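Local coordinates for protein cysteine protease (Xylella fastidiosa, PDB 3OIS) that probably cleaves peptide bonds as a papain-family cysteine protease and carries a bound uridine diphosphate, at residues P65-Y70 and L83-Q88; H237-V242 and I253-G258; Y109-I114 and I130-K135; G34-I39 and G123-D128. All coordinates share one frame; numbering follows the deposited sequence.

Contact 1. Residues P65-Y70 and L83-Q88; sequences PPFQVY and LAAAIQ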
# COMPACT_ATOMS: atom_id res chain seq x y z
N PRO A 65 -5.18 12.99 3.88
CA PRO A 65 -6.59 13.21 3.50
C PRO A 65 -7.50 13.14 4.76
O PRO A 65 -7.02 12.81 5.86
CB PRO A 65 -6.85 12.05 2.52
CG PRO A 65 -6.04 10.96 3.08
CD PRO A 65 -4.70 11.63 3.58
N PRO A 66 -8.80 13.48 4.62
CA PRO A 66 -9.60 13.48 5.82
C PRO A 66 -10.04 12.09 6.25
O PRO A 66 -10.25 11.89 7.47
CB PRO A 66 -10.83 14.33 5.42
CG PRO A 66 -10.47 15.01 4.10
CD PRO A 66 -9.56 13.97 3.46
N PHE A 67 -10.04 11.11 5.34
CA PHE A 67 -10.51 9.80 5.75
C PHE A 67 -9.48 9.10 6.62
O PHE A 67 -8.28 9.12 6.33
CB PHE A 67 -10.95 8.95 4.56
CG PHE A 67 -9.83 8.68 3.50
CD1 PHE A 67 -9.10 7.46 3.48
CD2 PHE A 67 -9.63 9.57 2.49
CE1 PHE A 67 -8.16 7.25 2.39
CE2 PHE A 67 -8.74 9.43 1.46
CZ PHE A 67 -7.92 8.26 1.42
N GLN A 68 -9.97 8.45 7.68
CA GLN A 68 -9.04 7.92 8.66
C GLN A 68 -8.34 6.69 8.08
O GLN A 68 -8.79 6.09 7.09
CB GLN A 68 -9.72 7.54 9.96
CG GLN A 68 -10.75 6.49 9.87
CD GLN A 68 -11.63 6.45 11.15
OE1 GLN A 68 -11.18 6.04 12.24
NE2 GLN A 68 -12.90 6.86 10.99
N VAL A 69 -7.26 6.33 8.75
CA VAL A 69 -6.57 5.06 8.39
C VAL A 69 -7.51 3.87 8.47
O VAL A 69 -8.48 3.86 9.27
CB VAL A 69 -5.28 4.82 9.20
CG1 VAL A 69 -4.23 5.91 8.98
CG2 VAL A 69 -5.65 4.65 10.69
N TYR A 70 -7.21 2.87 7.65
CA TYR A 70 -7.87 1.59 7.85
C TYR A 70 -7.09 0.71 8.76
O TYR A 70 -5.98 1.04 9.14
CB TYR A 70 -7.95 0.82 6.50
CG TYR A 70 -8.25 1.63 5.21
CD1 TYR A 70 -9.32 2.57 5.14
CD2 TYR A 70 -7.40 1.54 4.11
CE1 TYR A 70 -9.60 3.25 3.99
CE2 TYR A 70 -7.66 2.26 2.93
CZ TYR A 70 -8.78 3.11 2.86
OH TYR A 70 -9.07 3.83 1.71
N LEU A 83 -3.43 0.56 -1.84
CA LEU A 83 -4.05 0.91 -3.09
C LEU A 83 -5.50 1.38 -2.93
O LEU A 83 -5.94 2.30 -3.68
CB LEU A 83 -4.01 -0.29 -4.05
CG LEU A 83 -2.59 -0.50 -4.63
CD1 LEU A 83 -2.53 -1.95 -5.40
CD2 LEU A 83 -2.15 0.66 -5.62
N ALA A 84 -6.25 0.81 -1.98
CA ALA A 84 -7.63 1.30 -1.64
C ALA A 84 -7.55 2.78 -1.32
O ALA A 84 -8.41 3.56 -1.82
CB ALA A 84 -8.22 0.55 -0.47
N ALA A 85 -6.55 3.16 -0.53
CA ALA A 85 -6.39 4.57 -0.12
C ALA A 85 -5.99 5.46 -1.32
O ALA A 85 -6.45 6.62 -1.44
CB ALA A 85 -5.39 4.71 1.11
N ALA A 86 -5.10 5.00 -2.22
CA ALA A 86 -4.75 5.78 -3.39
C ALA A 86 -6.02 6.07 -4.19
O ALA A 86 -6.18 7.22 -4.65
CB ALA A 86 -3.71 5.00 -4.25
N ILE A 87 -6.88 5.04 -4.37
CA ILE A 87 -8.18 5.16 -5.10
C ILE A 87 -9.10 6.15 -4.35
O ILE A 87 -9.67 7.03 -4.99
CB ILE A 87 -8.91 3.84 -5.18
CG1 ILE A 87 -8.18 2.95 -6.18
CG2 ILE A 87 -10.34 4.08 -5.73
CD1 ILE A 87 -8.25 3.46 -7.68
N GLN A 88 -9.21 6.02 -3.02
CA GLN A 88 -10.08 6.91 -2.24
C GLN A 88 -9.59 8.33 -2.32
O GLN A 88 -10.43 9.24 -2.52
CB GLN A 88 -10.20 6.43 -0.79
CG GLN A 88 -11.24 7.20 -0.03
CD GLN A 88 -11.68 6.49 1.22
OE1 GLN A 88 -11.32 5.32 1.47
NE2 GLN A 88 -12.45 7.23 2.07
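Gln88 lies with its amide flat over the ring of Phe67 and hands its oxygen to Tyr70. Ring and amide planes are only 10° apart, and Gln88 CD rides 3.5 Å above the plane of the Phe67 ring, over its centre. Further back along the chain, Gln88 CG adds a CH-pi contact, 3.6 Å from the centroid of the Phe67 ring. At the far end Gln88 NE2 sits 3.3 Å from Phe67 CG. The opposite face of the ring is taken by Pro65 CG, offset toward the rim, and Ala85 CB comes to its edge. Tyr70 OH donates to Gln88 OE1 over 2.7 Å, tilted 31° from the carbonyl plane. Tyr70 CE2 rests on the methyl groups of Ala84 and Ala85, at 3.8 Å from each CB. Gln88 spans both rings because its CG is anti to the backbone N (chi1 -172°) and the chain then stays extended. A second-shell carboxylate, Glu99 OE2, accepts from Gln88 NE2, and Arg254 of strand 250-254 holds the loop's backbone. The loop after strand 60-62 is thereby laid against helix 78-93, which corresponds to the central helix of the papain fold. With its oxygen taken by a phenol and its nitrogen by a carboxylate, the buried Gln88 amide has its orientation fixed, and its flat face remains available to the phenyl ring.

Contact 2. Residues H237-V242 and I253-G258; sequences HAVLCV and IRNSWG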
# COMPACT_ATOMS: atom_id res chain seq x y z
N HIS A 237 6.26 -4.79 3.78
CA HIS A 237 5.03 -4.02 3.97
C HIS A 237 4.85 -3.06 2.81
O HIS A 237 5.83 -2.79 2.12
CB HIS A 237 5.02 -3.27 5.32
CG HIS A 237 3.66 -2.89 5.77
ND1 HIS A 237 3.37 -1.74 6.48
CD2 HIS A 237 2.50 -3.54 5.61
CE1 HIS A 237 2.07 -1.71 6.74
NE2 HIS A 237 1.52 -2.79 6.21
N ALA A 238 3.64 -2.53 2.63
CA ALA A 238 3.41 -1.52 1.56
C ALA A 238 2.42 -0.53 2.12
O ALA A 238 1.50 -0.92 2.87
CB ALA A 238 2.86 -2.16 0.30
N VAL A 239 2.69 0.75 1.79
CA VAL A 239 1.85 1.84 2.37
C VAL A 239 1.67 2.91 1.31
O VAL A 239 2.27 2.89 0.24
CB VAL A 239 2.59 2.48 3.59
CG1 VAL A 239 2.72 1.44 4.71
CG2 VAL A 239 3.98 2.96 3.18
N LEU A 240 0.77 3.86 1.61
CA LEU A 240 0.62 5.08 0.79
C LEU A 240 1.47 6.20 1.44
O LEU A 240 1.34 6.48 2.66
CB LEU A 240 -0.87 5.49 0.77
CG LEU A 240 -1.16 6.70 -0.17
CD1 LEU A 240 -1.22 6.17 -1.64
CD2 LEU A 240 -2.53 7.34 0.26
N CYS A 241 2.31 6.88 0.65
CA CYS A 241 3.04 8.02 1.15
C CYS A 241 2.29 9.33 0.84
O CYS A 241 1.83 9.52 -0.25
CB CYS A 241 4.42 8.06 0.46
SG CYS A 241 5.43 9.46 1.01
N VAL A 242 2.18 10.20 1.82
CA VAL A 242 1.29 11.37 1.60
C VAL A 242 1.98 12.65 1.83
O VAL A 242 1.33 13.71 1.85
CB VAL A 242 0.04 11.30 2.61
CG1 VAL A 242 -0.82 10.05 2.30
CG2 VAL A 242 0.47 11.28 4.10
N ILE A 253 3.96 8.66 6.08
CA ILE A 253 3.31 7.44 5.55
C ILE A 253 1.99 7.15 6.28
O ILE A 253 1.91 7.23 7.48
CB ILE A 253 4.31 6.24 5.50
CG1 ILE A 253 4.84 5.94 6.83
CG2 ILE A 253 5.54 6.54 4.54
CD1 ILE A 253 5.55 4.56 6.83
N ARG A 254 0.95 6.81 5.50
CA ARG A 254 -0.34 6.30 6.00
C ARG A 254 -0.18 4.85 6.17
O ARG A 254 0.02 4.10 5.22
CB ARG A 254 -1.34 6.61 4.90
CG ARG A 254 -2.78 6.16 5.25
CD ARG A 254 -3.71 6.36 4.03
NE ARG A 254 -4.91 5.61 4.20
CZ ARG A 254 -6.02 6.00 4.89
NH1 ARG A 254 -6.08 7.22 5.46
NH2 ARG A 254 -7.07 5.19 5.00
N ASN A 255 -0.23 4.39 7.43
CA ASN A 255 -0.14 2.92 7.69
C ASN A 255 -1.59 2.34 7.70
O ASN A 255 -2.56 3.12 7.54
CB ASN A 255 0.62 2.63 8.94
CG ASN A 255 1.32 1.26 8.92
OD1 ASN A 255 1.01 0.41 8.09
ND2 ASN A 255 2.29 1.07 9.81
N SER A 256 -1.74 1.02 7.81
CA SER A 256 -3.02 0.32 7.75
C SER A 256 -3.13 -0.56 8.99
O SER A 256 -3.61 -1.69 8.91
CB SER A 256 -3.08 -0.49 6.44
OG SER A 256 -1.85 -1.25 6.30
N TRP A 257 -2.70 -0.04 10.13
CA TRP A 257 -2.71 -0.81 11.41
C TRP A 257 -3.63 -0.11 12.40
O TRP A 257 -3.52 -0.32 13.64
CB TRP A 257 -1.29 -0.94 12.01
CG TRP A 257 -0.38 -1.79 11.13
CD1 TRP A 257 -0.75 -2.64 10.08
CD2 TRP A 257 1.06 -1.74 11.11
NE1 TRP A 257 0.41 -3.19 9.49
CE2 TRP A 257 1.51 -2.64 10.10
CE3 TRP A 257 2.02 -1.08 11.90
CZ2 TRP A 257 2.88 -2.85 9.86
CZ3 TRP A 257 3.37 -1.30 11.68
CH2 TRP A 257 3.79 -2.14 10.63
N GLY A 258 -4.64 0.59 11.89
CA GLY A 258 -5.58 1.33 12.80
C GLY A 258 -5.04 2.66 13.32
O GLY A 258 -3.86 3.04 13.07
O HOH W 1 -0.90 -0.06 3.90
O HOH W 2 -1.46 2.48 3.48
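Leu240 and Arg254 face each other as an antiparallel hydrogen-bonded pair, Arg254 N giving its hydrogen to Leu240 O at 2.9 Å. The Arg254 side chain leaves with CG anti to its own nitrogen (chi1 -179°) and runs extended as far as NE. Its CB lies 3.5 Å from Leu240 O and near Val242 CG1; farther out, Arg254 CD meets Leu240 CD2 at 4.1 Å. NE passes over Ala85, NH1 reaches Phe67 O and Tyr266 OH, NH2 reaches Gln68 O, and the guanidinium makes a cation-pi contact with Tyr70. Val239 CG2 packs on Ile253 CB at 4.0 Å. Beyond Arg254 the chains part and water takes over: one molecule joins Leu240 N to Arg254 O (2.8 Å from the latter), and another joins Ala238 O to Ser256 OG, which is also bonded to Gln72. At the open end the His237 and Trp257 rings lie near parallel, planes 21° apart, but slid until they barely overlap. This is the hairpin of strands 233-245 and 250-254 in the antiparallel sheet; Leu240 and Arg254 turn to helix 78-93, strand 204-211 flanks one side and strand 266-270 the other.

Contact 3. Residues Y109-I114 and I130-K135; sequences YNERKI and IKVLHK. With UDP (uridine-5'-diphosphate), chain E.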
# COMPACT_ATOMS: atom_id res chain seq x y z
N TYR A 109 -8.42 -10.45 -3.23
CA TYR A 109 -8.84 -11.74 -3.81
C TYR A 109 -8.34 -11.80 -5.26
O TYR A 109 -7.65 -12.77 -5.68
CB TYR A 109 -10.40 -11.87 -3.72
CG TYR A 109 -10.87 -13.15 -4.34
CD1 TYR A 109 -11.08 -14.23 -3.54
CD2 TYR A 109 -11.06 -13.28 -5.70
CE1 TYR A 109 -11.44 -15.46 -4.09
CE2 TYR A 109 -11.49 -14.54 -6.25
CZ TYR A 109 -11.65 -15.55 -5.46
OH TYR A 109 -12.08 -16.69 -6.03
N ASN A 110 -8.55 -10.72 -6.03
CA ASN A 110 -8.13 -10.73 -7.36
C ASN A 110 -6.62 -10.70 -7.55
O ASN A 110 -6.12 -11.29 -8.50
CB ASN A 110 -8.89 -9.64 -8.14
CG ASN A 110 -10.37 -10.04 -8.30
OD1 ASN A 110 -10.69 -11.02 -8.94
ND2 ASN A 110 -11.26 -9.30 -7.68
N GLU A 111 -5.88 -10.05 -6.65
CA GLU A 111 -4.41 -10.13 -6.75
C GLU A 111 -3.97 -11.59 -6.67
O GLU A 111 -3.10 -11.98 -7.40
CB GLU A 111 -3.72 -9.41 -5.58
CG GLU A 111 -3.84 -7.92 -5.64
CD GLU A 111 -3.38 -7.22 -4.36
OE1 GLU A 111 -3.77 -7.63 -3.27
OE2 GLU A 111 -2.54 -6.28 -4.52
N ARG A 112 -4.59 -12.40 -5.84
CA ARG A 112 -4.13 -13.79 -5.59
C ARG A 112 -4.63 -14.75 -6.73
O ARG A 112 -4.25 -15.87 -6.76
CB ARG A 112 -4.58 -14.25 -4.23
CG ARG A 112 -3.60 -13.49 -3.20
CD ARG A 112 -3.95 -13.87 -1.76
NE ARG A 112 -5.24 -13.27 -1.59
CZ ARG A 112 -6.24 -13.85 -1.00
NH1 ARG A 112 -6.05 -15.06 -0.43
NH2 ARG A 112 -7.37 -13.19 -0.94
N LYS A 113 -5.46 -14.24 -7.63
CA LYS A 113 -5.74 -14.94 -8.94
C LYS A 113 -4.57 -14.81 -9.87
O LYS A 113 -4.41 -15.65 -10.79
CB LYS A 113 -7.00 -14.35 -9.62
CG LYS A 113 -8.29 -14.57 -8.76
CD LYS A 113 -8.70 -16.04 -8.54
CE LYS A 113 -9.21 -16.70 -9.82
NZ LYS A 113 -9.32 -18.23 -9.60
N ILE A 114 -3.76 -13.77 -9.73
CA ILE A 114 -2.60 -13.57 -10.59
C ILE A 114 -1.34 -14.29 -10.04
O ILE A 114 -0.65 -15.06 -10.77
CB ILE A 114 -2.24 -12.03 -10.74
CG1 ILE A 114 -3.46 -11.37 -11.40
CG2 ILE A 114 -1.09 -11.90 -11.65
CD1 ILE A 114 -3.44 -9.81 -11.33
N ILE A 130 -2.35 -3.22 -8.81
CA ILE A 130 -2.57 -2.22 -9.86
C ILE A 130 -3.20 -2.80 -11.12
O ILE A 130 -4.13 -2.25 -11.67
CB ILE A 130 -1.26 -1.49 -10.12
CG1 ILE A 130 -0.96 -0.62 -8.92
CG2 ILE A 130 -1.36 -0.53 -11.36
CD1 ILE A 130 0.50 -0.02 -9.05
N LYS A 131 -2.77 -3.98 -11.53
CA LYS A 131 -3.43 -4.67 -12.62
C LYS A 131 -4.94 -4.91 -12.36
O LYS A 131 -5.75 -4.72 -13.28
CB LYS A 131 -2.76 -6.00 -12.87
CG LYS A 131 -3.14 -6.57 -14.28
CD LYS A 131 -2.19 -6.15 -15.38
CE LYS A 131 -2.59 -6.73 -16.67
NZ LYS A 131 -1.76 -6.06 -17.67
N VAL A 132 -5.31 -5.37 -11.16
CA VAL A 132 -6.69 -5.50 -10.74
C VAL A 132 -7.42 -4.16 -10.91
O VAL A 132 -8.43 -4.11 -11.58
CB VAL A 132 -6.85 -5.95 -9.27
CG1 VAL A 132 -8.30 -5.97 -8.86
CG2 VAL A 132 -6.20 -7.35 -9.07
N LEU A 133 -6.84 -3.08 -10.37
CA LEU A 133 -7.50 -1.77 -10.57
C LEU A 133 -7.68 -1.35 -12.02
O LEU A 133 -8.66 -0.63 -12.29
CB LEU A 133 -6.77 -0.70 -9.78
CG LEU A 133 -6.82 -0.92 -8.28
CD1 LEU A 133 -5.88 0.16 -7.52
CD2 LEU A 133 -8.23 -0.89 -7.72
N HIS A 134 -6.73 -1.70 -12.88
CA HIS A 134 -6.74 -1.29 -14.29
C HIS A 134 -7.77 -2.09 -15.10
O HIS A 134 -8.54 -1.50 -15.87
CB HIS A 134 -5.38 -1.49 -14.91
CG HIS A 134 -5.24 -0.89 -16.28
ND1 HIS A 134 -4.32 -1.34 -17.22
CD2 HIS A 134 -5.89 0.16 -16.85
CE1 HIS A 134 -4.41 -0.60 -18.31
NE2 HIS A 134 -5.36 0.31 -18.13
N LYS A 135 -7.77 -3.41 -14.92
CA LYS A 135 -8.61 -4.31 -15.70
C LYS A 135 -9.98 -4.62 -15.10
O LYS A 135 -10.94 -4.83 -15.87
CB LYS A 135 -7.88 -5.64 -15.89
CG LYS A 135 -6.55 -5.49 -16.58
CD LYS A 135 -6.63 -4.98 -18.01
CE LYS A 135 -5.23 -4.89 -18.61
NZ LYS A 135 -5.25 -4.36 -19.98
N1 UDP E . 1.72 -0.65 -18.29
C2 UDP E . 2.08 0.33 -17.40
N3 UDP E . 1.15 1.33 -17.13
C4 UDP E . -0.07 1.34 -17.72
C5 UDP E . -0.43 0.36 -18.66
C6 UDP E . 0.47 -0.70 -18.84
O2 UDP E . 3.13 0.35 -16.85
O4 UDP E . -0.81 2.35 -17.47
C1' UDP E . 2.80 -1.64 -18.64
C2' UDP E . 3.10 -2.65 -17.55
O2' UDP E . 4.47 -3.01 -17.74
C3' UDP E . 2.22 -3.75 -18.02
C4' UDP E . 2.44 -3.71 -19.55
O4' UDP E . 2.49 -2.31 -19.87
O3' UDP E . 2.76 -4.96 -17.49
C5' UDP E . 1.32 -4.46 -20.27
O5' UDP E . 0.11 -3.77 -19.98
PA UDP E . -1.20 -3.93 -20.77
O1A UDP E . -2.39 -3.44 -20.05
O2A UDP E . -1.04 -3.44 -22.16
O3A UDP E . -1.23 -5.56 -20.80
PB UDP E . -2.35 -6.67 -21.16
O1B UDP E . -1.75 -7.57 -22.14
O2B UDP E . -2.67 -7.26 -19.89
O3B UDP E . -3.60 -6.08 -21.74
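Asn110 and Val132 mark the closest approach of two helices whose short axes cross at 108° and pass 9.2 Å apart. Val132 fills the crossing point. Its CG2 packs 3.7 Å from Asn110 CB and 3.6 Å from the backbone Glu111 N, and its CG1 also touches Asn110 CB. The polar ends of these neighbours point to other partners, Asn110 OD1 to Tyr173 OH and Glu111 OE2 to Thr79 OG1. At the outer margin Ile114 CD1 meets Lys131 CB at 4.2 Å, the two side chains crossing at about a right angle. Lys131 then bends at its second torsion (chi2 91°), carrying NZ away from Ile114 to the diphosphate, where Lys131 NZ donates to UDP O2B at 2.7 Å and more weakly to O3A. One turn on, Lys135 NZ bridges the two phosphates, 3.0 Å from both UDP O1A and UDP O3B. Asp41, Asp44, Phe45 and Tyr184 complete the hydrogen bonding of the nucleotide. Helix 126-135 is thus two-sided: its apolar Val132 side seats it on helix 104-114 by packing alone, while two lysines on another side probably neutralise much of the diphosphate charge.

Contact 4. Residues G34-I39 and G123-D128; sequences GYIPDI and GAMIRD. With UDP (uridine-5'-diphosphate), chain E.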
# COMPACT_ATOMS: atom_id res chain seq x y z
N GLY A 34 2.36 -8.22 3.94
CA GLY A 34 1.76 -8.67 2.70
C GLY A 34 2.39 -8.24 1.38
O GLY A 34 1.84 -8.50 0.30
N TYR A 35 3.47 -7.48 1.44
CA TYR A 35 4.10 -7.03 0.21
C TYR A 35 5.13 -8.08 -0.27
O TYR A 35 5.96 -8.51 0.49
CB TYR A 35 4.84 -5.71 0.53
CG TYR A 35 5.95 -5.31 -0.42
CD1 TYR A 35 5.71 -4.95 -1.78
CD2 TYR A 35 7.28 -5.29 0.02
CE1 TYR A 35 6.78 -4.53 -2.66
CE2 TYR A 35 8.34 -4.89 -0.86
CZ TYR A 35 8.08 -4.53 -2.18
OH TYR A 35 9.18 -4.10 -2.99
N ILE A 36 5.04 -8.44 -1.54
CA ILE A 36 6.07 -9.28 -2.20
C ILE A 36 6.67 -8.38 -3.27
O ILE A 36 5.90 -7.67 -3.98
CB ILE A 36 5.35 -10.42 -2.95
CG1 ILE A 36 4.47 -11.40 -2.07
CG2 ILE A 36 6.51 -11.26 -3.71
CD1 ILE A 36 3.45 -12.46 -2.93
N PRO A 37 8.00 -8.31 -3.40
CA PRO A 37 8.58 -7.46 -4.43
C PRO A 37 8.03 -7.77 -5.82
O PRO A 37 7.83 -8.91 -6.18
CB PRO A 37 10.09 -7.78 -4.34
CG PRO A 37 10.24 -8.21 -2.86
CD PRO A 37 9.02 -9.10 -2.70
N ASP A 38 7.84 -6.72 -6.63
CA ASP A 38 7.31 -6.88 -7.98
C ASP A 38 8.36 -7.64 -8.82
O ASP A 38 9.52 -7.26 -8.81
CB ASP A 38 7.22 -5.52 -8.71
CG ASP A 38 5.98 -4.69 -8.38
OD1 ASP A 38 5.04 -5.20 -7.74
OD2 ASP A 38 5.94 -3.52 -8.91
N ILE A 39 7.88 -8.54 -9.67
CA ILE A 39 8.70 -9.02 -10.86
C ILE A 39 8.83 -7.79 -11.76
O ILE A 39 7.83 -7.05 -11.96
CB ILE A 39 8.02 -10.20 -11.61
CG1 ILE A 39 8.88 -10.64 -12.82
CG2 ILE A 39 6.58 -9.87 -12.08
CD1 ILE A 39 8.29 -11.88 -13.56
N GLY A 123 -0.09 -12.75 0.58
CA GLY A 123 0.38 -11.38 0.23
C GLY A 123 0.30 -11.21 -1.32
O GLY A 123 -0.36 -12.05 -1.99
N ALA A 124 0.88 -10.14 -1.84
CA ALA A 124 0.73 -9.78 -3.23
C ALA A 124 1.79 -8.76 -3.66
O ALA A 124 2.38 -8.03 -2.80
CB ALA A 124 -0.74 -9.20 -3.45
N MET A 125 2.02 -8.68 -4.97
CA MET A 125 2.87 -7.66 -5.55
C MET A 125 1.97 -6.45 -5.81
O MET A 125 0.82 -6.58 -6.22
CB MET A 125 3.46 -8.14 -6.88
CG MET A 125 4.39 -9.34 -6.69
SD MET A 125 4.87 -9.88 -8.40
CE MET A 125 6.01 -11.20 -7.92
N ILE A 126 2.50 -5.28 -5.49
CA ILE A 126 1.82 -4.00 -5.86
C ILE A 126 1.37 -3.95 -7.30
O ILE A 126 0.19 -3.59 -7.61
CB ILE A 126 2.70 -2.79 -5.52
CG1 ILE A 126 2.91 -2.85 -3.99
CG2 ILE A 126 1.91 -1.47 -5.94
CD1 ILE A 126 3.96 -1.86 -3.58
N ARG A 127 2.25 -4.43 -8.18
CA ARG A 127 1.94 -4.35 -9.59
C ARG A 127 0.69 -5.17 -9.93
O ARG A 127 -0.06 -4.86 -10.89
CB ARG A 127 3.12 -4.76 -10.46
CG ARG A 127 3.40 -6.34 -10.47
CD ARG A 127 4.60 -6.76 -11.42
NE ARG A 127 4.22 -6.19 -12.65
CZ ARG A 127 4.89 -5.23 -13.31
NH1 ARG A 127 6.18 -4.89 -13.04
NH2 ARG A 127 4.25 -4.66 -14.35
N ASP A 128 0.43 -6.22 -9.16
CA ASP A 128 -0.74 -7.05 -9.42
C ASP A 128 -2.04 -6.41 -8.83
O ASP A 128 -3.08 -6.45 -9.46
CB ASP A 128 -0.55 -8.44 -8.78
CG ASP A 128 0.46 -9.26 -9.55
OD1 ASP A 128 0.74 -8.90 -10.74
OD2 ASP A 128 0.96 -10.26 -8.98
N1 UDP E . 1.72 -0.65 -18.29
C2 UDP E . 2.08 0.33 -17.40
N3 UDP E . 1.15 1.33 -17.13
C4 UDP E . -0.07 1.34 -17.72
C5 UDP E . -0.43 0.36 -18.66
C6 UDP E . 0.47 -0.70 -18.84
O2 UDP E . 3.13 0.35 -16.85
O4 UDP E . -0.81 2.35 -17.47
C1' UDP E . 2.80 -1.64 -18.64
C2' UDP E . 3.10 -2.65 -17.55
O2' UDP E . 4.47 -3.01 -17.74
C3' UDP E . 2.22 -3.75 -18.02
C4' UDP E . 2.44 -3.71 -19.55
O4' UDP E . 2.49 -2.31 -19.87
O3' UDP E . 2.76 -4.96 -17.49
C5' UDP E . 1.32 -4.46 -20.27
O5' UDP E . 0.11 -3.77 -19.98
PA UDP E . -1.20 -3.93 -20.77
O1A UDP E . -2.39 -3.44 -20.05
O2A UDP E . -1.04 -3.44 -22.16
O3A UDP E . -1.23 -5.56 -20.80
PB UDP E . -2.35 -6.67 -21.16
O1B UDP E . -1.75 -7.57 -22.14
O2B UDP E . -2.67 -7.26 -19.89
O3B UDP E . -3.60 -6.08 -21.74
O HOH W 3 5.19 -5.27 -5.12
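Gly34 O and Ala124 N open a short, weakly bonded parallel pairing of strands 35-36 and 124-125; the second strand leads directly into helix 126-135. Gly34 O accepts from Ala124 N at 2.9 Å, and Ala124 O in turn accepts from Ile36 N at 3.0 Å, this donor standing 51° out of the carbonyl plane. Past the sheet Asp38 serves the start of the helix, where Met125 holds the N-cap position. Asp38 OD1 takes Arg127 N at 2.9 Å on the syn side of the carboxylate. The adjoining Ile126 N is satisfied by a water at 2.7 Å, and this water donates to both Ile36 O and Asp38 OD1. Asp128 N closes the turn on Met125 O. Asp38 OD2 is bound by Arg186 and Trp284 NE1; a negative group here probably also interacts favourably with the helix N-terminus. Apolar contacts fill in between: Ile36 CB lies 4.0 Å from Met125 CG, and Ile126 CD1 approaches the Tyr35 ring obliquely, while Tyr35 OH is bonded to Asp282. Met125 stays extended beyond CG, which brings Met125 SD within reach of Ile39 N, which donates a weak, fairly straight hydrogen bond to it. Arg127 links the contact to the nucleotide pocket. Its NH2 forms a salt bridge with Asp44, which itself hydrogen-bonds UDP, and lies 3.5 Å from UDP O3'. The chain's bend at chi3 (-54°) turns the guanidinium so that Arg127 NH1 donates to Ile39 O at 2.9 Å, nearly along the C=O direction.

All four contacts are largely buried. Contacts 1 and 2 lack exposed touching residues and meet through Arg254 of contact 2, whose guanidinium grips the backbone of 65-70; one is amide-on-ring stacking with a single hydrogen bond, the other strand pairing that gives way to water. Contacts 3 and 4, each with an exposed isoleucine at its margin (Ile114, Ile39), touch the nucleotide and use helix 126-135: contact 4 fixes its start with backbone, carboxylate and water bonds, contact 3 packs its later turns without polar links between the helices. Helix 78-93 joins contact 1 to the others: Leu83 and Ile87 pack on Ile130 and Leu133, Leu83 touches Ile126, and Ala85 meets Arg254. Tyr35 of contact 4 rests against His237 of contact 2.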